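Local coordinates for putative uncharacterized protein (Staphylococcus aureus, PDB 3R2T) that is of unknown function but, as a superantigen-like protein of the staphylococcal and streptococcal toxin family, probably acts outside the bacterial cell, at residues Q65-P70 against S224-F229; K188-L193 against K198-S203. One frame throughout, in Å; residues are numbered along the deposited sequence. Where two conformers were deposited one is given.

Contact 1. Residues Q65-P70 against S224-F229; sequences QYYSGP and SDKLDF. With SO4 (sulfate ion), chain D; SO4 (sulfate ion), chain C.
Lys-226 lays the end of its side chain flat on the ring of Tyr-66, so the aromatic face receives both a CH-pi contact and a cation-pi contact from one residue. CE stands almost on the ring normal, 3.5 Å from the Tyr-66 centroid. NZ is displaced toward the CE1 side and lies 3.8 Å from the same centroid. Its direction is 26° off the normal, still over the face. The lysine chain runs at about a right angle to the tyrosine side chain. It leaves the backbone extended and turns about the CG-CD bond (chi3 -62°), which carries the ammonium group over the ring and on to a sulfate. There NZ donates to O4 of the chain C sulfate (2.9 Å), and it also forms a salt bridge with Glu-125. The other oxygen of that carboxylate is bonded to Tyr-66 OH, so Glu-125 holds both partners of the cation-pi pair.

Tyr-67 works differently, with its hydroxyl rather than its face. With CG beside the backbone N, its ring reaches edge-on to the loop, and the OH accepts a bond from Leu-227 N at 3.2 Å. That bond is nearly straight, at 167°. Asp-186 of helix 182-197 is bonded to the same hydroxyl. Tyr-66 CD2 rests over the centre of the Tyr-67 ring, 3.7 Å above its plane.

The contact thus sets the last turn of helix 57-68 against the 224-229 loop of the beta-grasp domain. Farther along that loop, Phe-229 N donates to O4 of the chain D sulfate (3.0 Å), so a main-chain N-H holds this anion, whereas at the other site Glu-125 and the chain C sulfate probably both stabilise the charged form of Lys-226.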
ATOM      1  N   GLN A  65     -15.399  -7.535   8.455  1.00 52.87           N
ATOM      2  CA  GLN A  65     -15.550  -7.104   7.076  1.00 54.19           C
ATOM      3  C   GLN A  65     -14.549  -7.796   6.162  1.00 51.11           C
ATOM      4  O   GLN A  65     -14.921  -8.375   5.148  1.00 53.18           O
ATOM      5  CB  GLN A  65     -15.419  -5.577   6.958  1.00 56.35           C
ATOM      6  CG  GLN A  65     -15.300  -5.092   5.507  1.00 61.14           C
ATOM      7  CD  GLN A  65     -15.406  -3.583   5.341  1.00 71.10           C
ATOM      8  OE1 GLN A  65     -16.038  -2.886   6.151  1.00 75.73           O
ATOM      9  NE2 GLN A  65     -14.812  -3.072   4.260  1.00 73.45           N
ATOM     10  N   TYR A  66     -13.282  -7.746   6.534  1.00 48.81           N
ATOM     11  CA  TYR A  66     -12.195  -8.348   5.732  1.00 45.66           C
ATOM     12  C   TYR A  66     -12.283  -9.860   5.582  1.00 43.22           C
ATOM     13  O   TYR A  66     -12.193 -10.392   4.469  1.00 42.06           O
ATOM     14  CB  TYR A  66     -10.856  -7.960   6.375  1.00 44.26           C
ATOM     15  CG  TYR A  66      -9.573  -8.406   5.688  1.00 44.99           C
ATOM     16  CD1 TYR A  66      -9.010  -7.646   4.658  1.00 43.40           C
ATOM     17  CD2 TYR A  66      -8.886  -9.532   6.123  1.00 40.71           C
ATOM     18  CE1 TYR A  66      -7.838  -8.016   4.057  1.00 42.23           C
ATOM     19  CE2 TYR A  66      -7.688  -9.913   5.537  1.00 42.86           C
ATOM     20  CZ  TYR A  66      -7.169  -9.146   4.503  1.00 43.69           C
ATOM     21  OH  TYR A  66      -6.004  -9.518   3.912  1.00 42.88           O
ATOM     22  N   TYR A  67     -12.450 -10.560   6.697  1.00 43.83           N
ATOM     23  CA  TYR A  67     -12.471 -12.031   6.659  1.00 42.48           C
ATOM     24  C   TYR A  67     -13.787 -12.631   6.145  1.00 43.31           C
ATOM     25  O   TYR A  67     -13.832 -13.825   5.847  1.00 41.89           O
ATOM     26  CB  TYR A  67     -12.028 -12.648   7.997  1.00 40.06           C
ATOM     27  CG  TYR A  67     -10.550 -12.525   8.227  1.00 42.57           C
ATOM     28  CD1 TYR A  67      -9.655 -13.348   7.545  1.00 41.69           C
ATOM     29  CD2 TYR A  67     -10.025 -11.609   9.134  1.00 44.29           C
ATOM     30  CE1 TYR A  67      -8.275 -13.246   7.739  1.00 42.31           C
ATOM     31  CE2 TYR A  67      -8.644 -11.506   9.335  1.00 40.27           C
ATOM     32  CZ  TYR A  67      -7.774 -12.322   8.638  1.00 44.13           C
ATOM     33  OH  TYR A  67      -6.385 -12.225   8.832  1.00 37.29           O
ATOM     34  N   SER A  68     -14.841 -11.816   6.045  1.00 44.71           N
ATOM     35  CA  SER A  68     -16.108 -12.291   5.492  1.00 46.66           C
ATOM     36  C   SER A  68     -16.217 -11.802   4.042  1.00 48.49           C
ATOM     37  O   SER A  68     -17.162 -12.141   3.340  1.00 50.69           O
ATOM     38  CB  SER A  68     -17.312 -11.798   6.299  1.00 48.76           C
ATOM     39  OG  SER A  68     -17.441 -10.393   6.213  1.00 49.12           O
ATOM     40  N   GLY A  69     -15.232 -11.020   3.595  1.00 48.54           N
ATOM     41  CA  GLY A  69     -15.214 -10.486   2.234  1.00 49.26           C
ATOM     42  C   GLY A  69     -14.712 -11.424   1.132  1.00 48.92           C
ATOM     43  O   GLY A  69     -14.505 -12.618   1.350  1.00 46.69           O
ATOM     44  N   PRO A  70     -14.495 -10.868  -0.068  1.00 49.97           N
ATOM     45  CA  PRO A  70     -14.056 -11.656  -1.213  1.00 49.38           C
ATOM     46  C   PRO A  70     -12.612 -12.135  -1.156  1.00 46.73           C
ATOM     47  O   PRO A  70     -11.782 -11.499  -0.537  1.00 44.92           O
ATOM     48  CB  PRO A  70     -14.221 -10.685  -2.399  1.00 51.77           C
ATOM     49  CG  PRO A  70     -14.675  -9.363  -1.823  1.00 53.15           C
ATOM     50  CD  PRO A  70     -14.501  -9.422  -0.358  1.00 51.54           C
ATOM     51  N   SER A 224      -6.976 -11.678  17.341  1.00 45.97           N
ATOM     52  CA  SER A 224      -7.295 -10.281  17.744  1.00 48.82           C
ATOM     53  C   SER A 224      -6.990  -9.240  16.680  1.00 47.75           C
ATOM     54  O   SER A 224      -7.503  -8.125  16.749  1.00 48.26           O
ATOM     55  CB  SER A 224      -6.506  -9.889  18.992  1.00 49.79           C
ATOM     56  OG  SER A 224      -6.848 -10.737  20.064  1.00 57.77           O
ATOM     57  N   ASP A 225      -6.115  -9.579  15.732  1.00 45.36           N
ATOM     58  CA  ASP A 225      -5.753  -8.647  14.654  1.00 45.85           C
ATOM     59  C   ASP A 225      -5.505  -9.413  13.341  1.00 42.38           C
ATOM     60  O   ASP A 225      -5.408 -10.630  13.348  1.00 39.61           O
ATOM     61  CB  ASP A 225      -4.540  -7.788  15.060  1.00 47.90           C
ATOM     62  CG  ASP A 225      -3.256  -8.612  15.271  1.00 49.74           C
ATOM     63  OD1 ASP A 225      -3.266  -9.844  15.006  1.00 51.34           O
ATOM     64  OD2 ASP A 225      -2.232  -8.008  15.698  1.00 57.13           O
ATOM     65  N   LYS A 226      -5.436  -8.692  12.227  1.00 42.38           N
ATOM     66  CA  LYS A 226      -5.236  -9.300  10.919  1.00 42.01           C
ATOM     67  C   LYS A 226      -3.880  -9.995  10.872  1.00 40.09           C
ATOM     68  O   LYS A 226      -2.975  -9.622  11.559  1.00 42.21           O
ATOM     69  CB  LYS A 226      -5.320  -8.214   9.822  1.00 42.52           C
ATOM     70  CG  LYS A 226      -5.248  -8.752   8.367  1.00 41.42           C
ATOM     71  CD  LYS A 226      -5.215  -7.642   7.283  1.00 42.32           C
ATOM     72  CE  LYS A 226      -6.477  -6.772   7.270  1.00 45.31           C
ATOM     73  NZ  LYS A 226      -6.408  -5.677   6.210  1.00 47.67           N
ATOM     74  N   LEU A 227      -3.737 -11.027  10.077  1.00 40.78           N
ATOM     75  CA  LEU A 227      -2.439 -11.679   9.971  1.00 40.64           C
ATOM     76  C   LEU A 227      -1.391 -10.646   9.522  1.00 42.77           C
ATOM     77  O   LEU A 227      -1.645  -9.889   8.588  1.00 44.25           O
ATOM     78  CB  LEU A 227      -2.513 -12.776   8.911  1.00 39.02           C
ATOM     79  CG  LEU A 227      -1.220 -13.551   8.641  1.00 38.45           C
ATOM     80  CD1 LEU A 227      -0.709 -14.298   9.909  1.00 33.38           C
ATOM     81  CD2 LEU A 227      -1.445 -14.519   7.495  1.00 35.11           C
ATOM     82  N   ASP A 228      -0.231 -10.622  10.192  0.50 43.12           N
ATOM     83  CA  ASP A 228       0.869  -9.707   9.851  0.50 43.83           C
ATOM     84  C   ASP A 228       1.181  -9.768   8.359  0.50 43.30           C
ATOM     85  O   ASP A 228       1.397 -10.858   7.815  0.50 41.58           O
ATOM     86  CB  ASP A 228       2.164 -10.078  10.588  0.50 44.14           C
ATOM     87  CG  ASP A 228       2.066  -9.934  12.097  0.50 47.03           C
ATOM     88  OD1 ASP A 228       0.977  -9.615  12.612  0.50 51.00           O
ATOM     89  OD2 ASP A 228       3.106 -10.143  12.771  0.50 51.05           O
ATOM     90  N   PHE A 229       1.220  -8.607   7.705  1.00 43.15           N
ATOM     91  CA  PHE A 229       1.517  -8.545   6.263  1.00 43.29           C
ATOM     92  C   PHE A 229       2.815  -9.278   5.876  1.00 41.98           C
ATOM     93  O   PHE A 229       2.887  -9.896   4.817  1.00 42.50           O
ATOM     94  CB  PHE A 229       1.526  -7.102   5.724  1.00 43.14           C
ATOM     95  CG  PHE A 229       0.166  -6.421   5.771  1.00 43.13           C
ATOM     96  CD1 PHE A 229      -0.880  -6.867   4.964  1.00 40.98           C
ATOM     97  CD2 PHE A 229      -0.059  -5.354   6.597  1.00 37.01           C
ATOM     98  CE1 PHE A 229      -2.117  -6.254   5.000  1.00 45.70           C
ATOM     99  CE2 PHE A 229      -1.304  -4.728   6.639  1.00 43.32           C
ATOM    100  CZ  PHE A 229      -2.331  -5.176   5.831  1.00 43.45           C
TER
HETATM  101  S   SO4 D 234       3.341  -6.008   9.360  0.50 47.58           S
HETATM  102  O1  SO4 D 234       3.578  -5.063   8.268  0.50 44.46           O
HETATM  103  O2  SO4 D 234       4.084  -7.238   9.053  0.50 45.05           O
HETATM  104  O3  SO4 D 234       3.848  -5.483  10.626  0.50 44.96           O
HETATM  105  O4  SO4 D 234       1.903  -6.262   9.468  0.50 41.85           O
HETATM  106  S   SO4 C 233      -4.597  -3.569   8.895  0.50 46.97           S
HETATM  107  O1  SO4 C 233      -4.739  -2.231   9.460  0.50 46.42           O
HETATM  108  O2  SO4 C 233      -3.271  -4.107   9.211  0.50 46.45           O
HETATM  109  O3  SO4 C 233      -5.577  -4.433   9.532  0.50 45.77           O
HETATM  110  O4  SO4 C 233      -4.793  -3.557   7.440  0.50 35.52           O

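Contact 2. Residues K188-L193 against K198-S203; sequences KIRKLL and KLYEGS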
ATOM      1  N   LYS A 188      -9.087 -18.641   5.137  1.00 38.01           N
ATOM      2  CA  LYS A 188     -10.129 -19.678   5.039  1.00 38.77           C
ATOM      3  C   LYS A 188     -10.566 -20.154   6.411  1.00 37.67           C
ATOM      4  O   LYS A 188     -11.735 -20.445   6.637  1.00 37.68           O
ATOM      5  CB  LYS A 188      -9.633 -20.878   4.213  1.00 38.90           C
ATOM      6  CG  LYS A 188      -9.638 -20.695   2.679  1.00 43.97           C
ATOM      7  CD  LYS A 188      -8.988 -21.927   2.022  1.00 49.01           C
ATOM      8  CE  LYS A 188      -9.450 -22.128   0.572  1.00 54.77           C
ATOM      9  NZ  LYS A 188      -9.282 -20.954  -0.307  1.00 58.47           N
ATOM     10  N   ILE A 189      -9.623 -20.266   7.335  1.00 36.45           N
ATOM     11  CA  ILE A 189     -10.005 -20.705   8.646  1.00 36.19           C
ATOM     12  C   ILE A 189     -10.888 -19.622   9.272  1.00 36.79           C
ATOM     13  O   ILE A 189     -11.973 -19.923   9.714  1.00 38.56           O
ATOM     14  CB  ILE A 189      -8.825 -21.081   9.500  1.00 34.52           C
ATOM     15  CG1 ILE A 189      -8.196 -22.355   8.959  1.00 34.68           C
ATOM     16  CG2 ILE A 189      -9.272 -21.341  10.924  1.00 31.21           C
ATOM     17  CD1 ILE A 189      -6.825 -22.692   9.595  1.00 31.75           C
ATOM     18  N   ARG A 190     -10.479 -18.360   9.249  1.00 37.94           N
ATOM     19  CA  ARG A 190     -11.329 -17.310   9.868  1.00 38.43           C
ATOM     20  C   ARG A 190     -12.690 -17.172   9.217  1.00 40.29           C
ATOM     21  O   ARG A 190     -13.678 -16.893   9.903  1.00 41.73           O
ATOM     22  CB  ARG A 190     -10.652 -15.938   9.895  1.00 38.71           C
ATOM     23  CG  ARG A 190      -9.325 -15.958  10.647  1.00 39.43           C
ATOM     24  CD  ARG A 190      -8.884 -14.589  11.041  1.00 40.87           C
ATOM     25  NE  ARG A 190      -7.433 -14.483  11.160  1.00 37.43           N
ATOM     26  CZ  ARG A 190      -6.810 -13.521  11.824  1.00 39.49           C
ATOM     27  NH1 ARG A 190      -5.474 -13.476  11.859  1.00 37.92           N
ATOM     28  NH2 ARG A 190      -7.514 -12.606  12.472  1.00 41.99           N
ATOM     29  N   LYS A 191     -12.732 -17.333   7.892  0.50 39.73           N
ATOM     30  CA  LYS A 191     -13.977 -17.282   7.131  0.50 41.35           C
ATOM     31  C   LYS A 191     -14.933 -18.319   7.709  0.50 41.40           C
ATOM     32  O   LYS A 191     -16.107 -18.051   7.943  0.50 40.12           O
ATOM     33  CB  LYS A 191     -13.680 -17.598   5.657  0.50 41.84           C
ATOM     34  CG  LYS A 191     -14.897 -17.764   4.718  0.50 44.16           C
ATOM     35  CD  LYS A 191     -14.394 -17.994   3.277  0.50 45.13           C
ATOM     36  CE  LYS A 191     -15.509 -18.206   2.247  0.50 47.65           C
ATOM     37  NZ  LYS A 191     -16.214 -19.507   2.386  0.50 50.34           N
ATOM     38  N   LEU A 192     -14.400 -19.509   7.956  1.00 40.63           N
ATOM     39  CA  LEU A 192     -15.189 -20.596   8.500  1.00 41.59           C
ATOM     40  C   LEU A 192     -15.633 -20.273   9.925  1.00 42.02           C
ATOM     41  O   LEU A 192     -16.770 -20.542  10.287  1.00 44.18           O
ATOM     42  CB  LEU A 192     -14.405 -21.888   8.438  1.00 41.26           C
ATOM     43  CG  LEU A 192     -15.117 -23.169   8.856  1.00 44.93           C
ATOM     44  CD1 LEU A 192     -14.415 -24.355   8.213  1.00 44.61           C
ATOM     45  CD2 LEU A 192     -15.206 -23.285  10.364  1.00 44.78           C
ATOM     46  N   LEU A 193     -14.754 -19.662  10.714  1.00 40.44           N
ATOM     47  CA  LEU A 193     -15.083 -19.319  12.106  1.00 40.35           C
ATOM     48  C   LEU A 193     -16.152 -18.247  12.183  1.00 42.90           C
ATOM     49  O   LEU A 193     -16.982 -18.245  13.098  1.00 42.73           O
ATOM     50  CB  LEU A 193     -13.836 -18.849  12.844  1.00 38.40           C
ATOM     51  CG  LEU A 193     -12.737 -19.905  12.962  1.00 38.01           C
ATOM     52  CD1 LEU A 193     -11.485 -19.298  13.581  1.00 31.36           C
ATOM     53  CD2 LEU A 193     -13.249 -21.110  13.740  1.00 37.76           C
ATOM     54  N   LYS A 198     -19.656 -17.537  14.714  1.00 54.61           N
ATOM     55  CA  LYS A 198     -19.913 -16.107  14.924  1.00 55.50           C
ATOM     56  C   LYS A 198     -18.674 -15.320  15.406  1.00 54.64           C
ATOM     57  O   LYS A 198     -18.762 -14.454  16.275  1.00 55.36           O
ATOM     58  CB  LYS A 198     -21.121 -15.919  15.848  1.00 58.17           C
ATOM     59  CG  LYS A 198     -22.374 -16.645  15.305  1.00 61.47           C
ATOM     60  CD  LYS A 198     -23.669 -16.386  16.092  1.00 67.70           C
ATOM     61  CE  LYS A 198     -24.163 -14.944  15.948  1.00 70.43           C
ATOM     62  NZ  LYS A 198     -25.509 -14.742  16.577  1.00 73.81           N
ATOM     63  N   LEU A 199     -17.517 -15.629  14.826  1.00 51.47           N
ATOM     64  CA  LEU A 199     -16.309 -14.914  15.162  1.00 50.80           C
ATOM     65  C   LEU A 199     -16.508 -13.470  14.717  1.00 52.56           C
ATOM     66  O   LEU A 199     -17.055 -13.212  13.638  1.00 52.53           O
ATOM     67  CB  LEU A 199     -15.087 -15.512  14.451  1.00 48.12           C
ATOM     68  CG  LEU A 199     -13.761 -14.791  14.722  1.00 47.45           C
ATOM     69  CD1 LEU A 199     -13.383 -14.881  16.206  1.00 45.69           C
ATOM     70  CD2 LEU A 199     -12.629 -15.332  13.824  1.00 42.53           C
ATOM     71  N   TYR A 200     -16.058 -12.547  15.561  1.00 54.24           N
ATOM     72  CA  TYR A 200     -16.149 -11.106  15.326  1.00 58.14           C
ATOM     73  C   TYR A 200     -17.595 -10.598  15.262  1.00 62.56           C
ATOM     74  O   TYR A 200     -17.844  -9.550  14.679  1.00 64.26           O
ATOM     75  CB  TYR A 200     -15.386 -10.657  14.057  1.00 57.47           C
ATOM     76  CG  TYR A 200     -13.958 -11.135  13.954  1.00 53.89           C
ATOM     77  CD1 TYR A 200     -13.046 -10.882  14.969  1.00 53.08           C
ATOM     78  CD2 TYR A 200     -13.509 -11.795  12.820  1.00 52.68           C
ATOM     79  CE1 TYR A 200     -11.728 -11.313  14.880  1.00 50.55           C
ATOM     80  CE2 TYR A 200     -12.181 -12.229  12.711  1.00 49.67           C
ATOM     81  CZ  TYR A 200     -11.298 -11.978  13.750  1.00 49.44           C
ATOM     82  OH  TYR A 200      -9.986 -12.398  13.666  1.00 50.39           O
ATOM     83  N   GLU A 201     -18.540 -11.331  15.852  1.00 66.59           N
ATOM     84  CA  GLU A 201     -19.954 -10.906  15.863  1.00 71.74           C
ATOM     85  C   GLU A 201     -20.496 -10.835  17.285  1.00 75.46           C
ATOM     86  O   GLU A 201     -21.660 -11.153  17.522  1.00 77.42           O
ATOM     87  CB  GLU A 201     -20.838 -11.843  15.028  1.00 72.00           C
ATOM     88  CG  GLU A 201     -20.520 -11.856  13.534  1.00 72.34           C
ATOM     89  CD  GLU A 201     -21.503 -12.702  12.719  1.00 72.60           C
ATOM     90  OE1 GLU A 201     -22.415 -13.313  13.325  1.00 76.48           O
ATOM     91  OE2 GLU A 201     -21.363 -12.753  11.475  1.00 67.14           O
ATOM     92  N   GLY A 202     -19.647 -10.411  18.225  1.00 77.76           N
ATOM     93  CA  GLY A 202     -20.029 -10.291  19.638  1.00 81.03           C
ATOM     94  C   GLY A 202     -20.142 -11.607  20.404  1.00 81.65           C
ATOM     95  O   GLY A 202     -20.719 -11.641  21.491  1.00 84.81           O
ATOM     96  N   SER A 203     -19.604 -12.691  19.847  1.00 80.19           N
ATOM     97  CA  SER A 203     -19.650 -14.005  20.507  1.00 80.24           C
ATOM     98  C   SER A 203     -18.222 -14.464  20.815  1.00 76.98           C
ATOM     99  O   SER A 203     -17.861 -14.703  21.971  1.00 77.86           O
ATOM    100  CB  SER A 203     -20.370 -15.029  19.621  1.00 80.14           C
ATOM    101  OG  SER A 203     -20.486 -16.280  20.279  1.00 81.79           O
TER
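Leu-199 points back at the helix it has just left, and its CD2 methyl packs on Leu-193 CB at 3.8 Å. It stands at the first corner of a type II beta turn, Lys-198 to Glu-201, which follows the C-terminal end of helix 182-197 in the beta-grasp domain. Lys-198, with positive phi, breaks the helix and turns the chain. Leu-199 N is thereby brought over Leu-193 O, to which it donates at 3.2 Å from 42° above the carbonyl plane.

On the other side of Leu-199 lies the ring of Tyr-200, whose face is covered by Leu-199 CG, 3.5 Å above the plane and over its centre. The leucine is therefore packed between helix and ring. Tyr-200 has CG beside its backbone N, and its ring runs toward Arg-190, one helical turn before Leu-193. Guanidinium and ring planes are 32° apart, and they meet at their edges rather than face to face.

Neither polar group depends on this pairing alone: Tyr-200 OH is also bonded to Leu-223 O, and Arg-190 uses NE in a salt bridge to Asp-186 and NH2 in a further bond to Asp-225 O. The bond joining the two side chains is short but bent: Arg-190 NH2 reaches Tyr-200 OH at 2.8 Å, with an N-H...O angle of 139°.

Overall arrangement
From the N terminus, helix 57-68 comes first, and its end (65-70) is the earlier half of contact 1. The chain runs on through the strands of the OB-fold and then those of the beta-grasp domain to helix 182-197, where 188-193 opens contact 2. That loop closes almost at once, at 198-203. Only after strands 207-213 and 218-222 does the chain reach 224-229 and close contact 1, so contact 2 nests inside the long loop. The two lie on the same side of the chain's centre, about 10 Å apart between centres. Tyr-67 OH packs on Arg-190 CZ at 3.3 Å, linking the two helices, and together the contacts tie both to the 224-229 loop.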